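Local coordinates for protein glutaredoxin (PDB 5CAX) that reduces protein disulfides in a coenzyme M-dependent manner as a glutaredoxin-like enzyme, and probably serves in electron transfer in a methanogenic archaeon, at residues Lys12-Ile17 with Gly44-Tyr49. Residues are numbered along the deposited sequence; the frame is centred on the assembly and turned at random.
Sequences KHVSGI and GVDFEY. With CD (cadmium ion), chain F.
Lys12-Ile17, an irregular loop ahead of strand 22-26 with a cis peptide before Ser15, runs roughly antiparallel to Gly44-Tyr49, their end-to-end directions 151° apart; one backbone bond ties them, from Asp46 N to Ile17 O at 3.2 Å. Gly44, ending helix 31-43 in a Schellman motif, has the positive phi that glycine tolerates readily and turns the chain toward edge strand 48-51 of this thioredoxin-like fold. The Asp46 carboxylate reaches out beside the loop, CG trans to the backbone N (chi1 -156°); OD1 binds a cadmium ion at 2.6 Å and OD2 accepts a hydrogen bond from the metal's water. Lys12 NZ adds a long salt bridge to Asp46 OD2, 3.8 Å away, its aliphatic chain lying across the Glu48 carboxylate, whose OE1 is hydrogen-bonded to Lys10 N. Val14 CG2 approaches the Phe47 ring obliquely near CD2, though its exact place is doubtful; Phe47 also touches Leu40 of the helix. Tyr49 turns its edge toward the His13 face in an offset edge-to-face pair, planes at 86°, with OH over the imidazole toward its rim and weakly hydrogen-bonded to Lys37 NZ. An alanine replacing Tyr49 would remove that edge and is likely to leave the imidazole freer to turn. Apolar and aromatic pairs thus join the loop to the start of the strand, while Asp46's negative charge is probably shared between cadmium and the Lys12 ammonium.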
loop_
_atom_site.group_PDB
_atom_site.type_symbol
_atom_site.label_atom_id
_atom_site.label_comp_id
_atom_site.label_asym_id
_atom_site.label_seq_id
_atom_site.Cartn_x
_atom_site.Cartn_y
_atom_site.Cartn_z
ATOM N N LYS A 12 -7.611 4.538 -5.636
ATOM C CA LYS A 12 -6.533 5.170 -6.393
ATOM C C LYS A 12 -6.299 6.693 -6.261
ATOM O O LYS A 12 -6.575 7.456 -7.188
ATOM C CB LYS A 12 -6.772 4.874 -7.865
ATOM C CG LYS A 12 -5.569 5.118 -8.679
ATOM C CD LYS A 12 -5.909 5.469 -10.077
ATOM C CE LYS A 12 -4.684 5.260 -10.848
ATOM N NZ LYS A 12 -3.927 4.135 -10.189
ATOM N N HIS A 13 -5.746 7.134 -5.126
ATOM C CA HIS A 13 -5.364 8.553 -4.960
ATOM C C HIS A 13 -4.264 8.936 -5.929
ATOM O O HIS A 13 -3.148 9.240 -5.519
ATOM C CB HIS A 13 -4.882 8.854 -3.541
ATOM C CG HIS A 13 -5.777 9.783 -2.766
ATOM N ND1 HIS A 13 -5.291 10.667 -1.826
ATOM C CD2 HIS A 13 -7.117 9.962 -2.792
ATOM C CE1 HIS A 13 -6.293 11.356 -1.310
ATOM N NE2 HIS A 13 -7.410 10.952 -1.883
ATOM N N VAL A 14 -4.566 8.896 -7.220
ATOM C CA VAL A 14 -3.512 8.958 -8.219
ATOM C C VAL A 14 -3.885 9.748 -9.486
ATOM O O VAL A 14 -4.766 9.312 -10.228
ATOM C CB VAL A 14 -3.055 7.552 -8.502
ATOM C CG1 VAL A 14 -2.337 7.455 -9.729
ATOM C CG2 VAL A 14 -2.172 7.192 -7.442
ATOM N N SER A 15 -3.225 10.887 -9.788
ATOM C CA SER A 15 -1.791 11.270 -9.622
ATOM C C SER A 15 -1.034 10.399 -10.628
ATOM O O SER A 15 -1.649 9.605 -11.325
ATOM C CB SER A 15 -1.231 11.149 -8.187
ATOM O OG SER A 15 0.015 11.835 -8.021
ATOM N N GLY A 16 0.272 10.565 -10.770
ATOM C CA GLY A 16 0.906 10.045 -11.969
ATOM C C GLY A 16 2.377 9.829 -11.819
ATOM O O GLY A 16 2.827 9.537 -10.730
ATOM N N ILE A 17 3.139 10.023 -12.888
ATOM C CA ILE A 17 4.542 9.628 -12.891
ATOM C C ILE A 17 4.544 8.129 -12.702
ATOM O O ILE A 17 4.407 7.595 -11.597
ATOM C CB ILE A 17 5.394 10.313 -11.809
ATOM C CG1 ILE A 17 5.329 11.825 -11.969
ATOM C CG2 ILE A 17 6.832 9.836 -11.906
ATOM C CD1 ILE A 17 5.637 12.296 -13.375
ATOM N N GLY A 44 4.043 12.141 -5.525
ATOM C CA GLY A 44 3.387 12.436 -6.775
ATOM C C GLY A 44 3.430 11.260 -7.714
ATOM O O GLY A 44 3.402 11.449 -8.923
ATOM N N VAL A 45 3.568 10.060 -7.155
ATOM C CA VAL A 45 3.578 8.837 -7.951
ATOM C C VAL A 45 2.198 8.208 -8.242
ATOM O O VAL A 45 1.184 8.477 -7.599
ATOM C CB VAL A 45 4.467 7.761 -7.301
ATOM C CG1 VAL A 45 5.897 8.271 -7.154
ATOM C CG2 VAL A 45 3.872 7.300 -5.969
ATOM N N ASP A 46 2.188 7.376 -9.270
ATOM C CA ASP A 46 1.021 6.605 -9.648
ATOM C C ASP A 46 0.931 5.362 -8.755
ATOM O O ASP A 46 1.875 4.565 -8.719
ATOM C CB ASP A 46 1.133 6.225 -11.127
ATOM C CG ASP A 46 -0.202 5.949 -11.772
ATOM O OD1 ASP A 46 -0.840 6.941 -12.167
ATOM O OD2 ASP A 46 -0.596 4.766 -11.900
ATOM N N PHE A 47 -0.179 5.213 -8.030
ATOM C CA PHE A 47 -0.401 4.079 -7.110
ATOM C C PHE A 47 -1.871 3.793 -6.695
ATOM O O PHE A 47 -2.796 4.520 -6.997
ATOM C CB PHE A 47 0.458 4.269 -5.849
ATOM C CG PHE A 47 -0.072 5.298 -4.869
ATOM C CD1 PHE A 47 -0.703 4.899 -3.694
ATOM C CD2 PHE A 47 0.098 6.654 -5.099
ATOM C CE1 PHE A 47 -1.168 5.835 -2.787
ATOM C CE2 PHE A 47 -0.370 7.593 -4.192
ATOM C CZ PHE A 47 -1.003 7.184 -3.033
ATOM N N GLU A 48 -2.072 2.711 -5.969
ATOM C CA GLU A 48 -3.403 2.351 -5.509
ATOM C C GLU A 48 -3.318 2.231 -4.014
ATOM O O GLU A 48 -2.268 1.849 -3.496
ATOM C CB GLU A 48 -3.875 1.014 -6.099
ATOM C CG GLU A 48 -4.691 1.125 -7.391
ATOM C CD GLU A 48 -6.167 1.422 -7.186
ATOM O OE1 GLU A 48 -6.597 1.690 -6.054
ATOM O OE2 GLU A 48 -6.928 1.319 -8.169
ATOM N N TYR A 49 -4.371 2.593 -3.292
ATOM C CA TYR A 49 -4.400 2.185 -1.900
ATOM C C TYR A 49 -5.737 1.613 -1.490
ATOM O O TYR A 49 -6.777 2.006 -2.000
ATOM C CB TYR A 49 -3.988 3.309 -0.964
ATOM C CG TYR A 49 -4.896 4.495 -0.832
ATOM C CD1 TYR A 49 -5.851 4.576 0.194
ATOM C CD2 TYR A 49 -4.765 5.566 -1.683
ATOM C CE1 TYR A 49 -6.661 5.702 0.335
ATOM C CE2 TYR A 49 -5.559 6.661 -1.544
ATOM C CZ TYR A 49 -6.493 6.745 -0.548
ATOM O OH TYR A 49 -7.233 7.899 -0.498
HETATM CD CD CD F . -3.009 5.857 -13.072
HETATM O O HOH W 1 -2.080 4.003 -14.670
#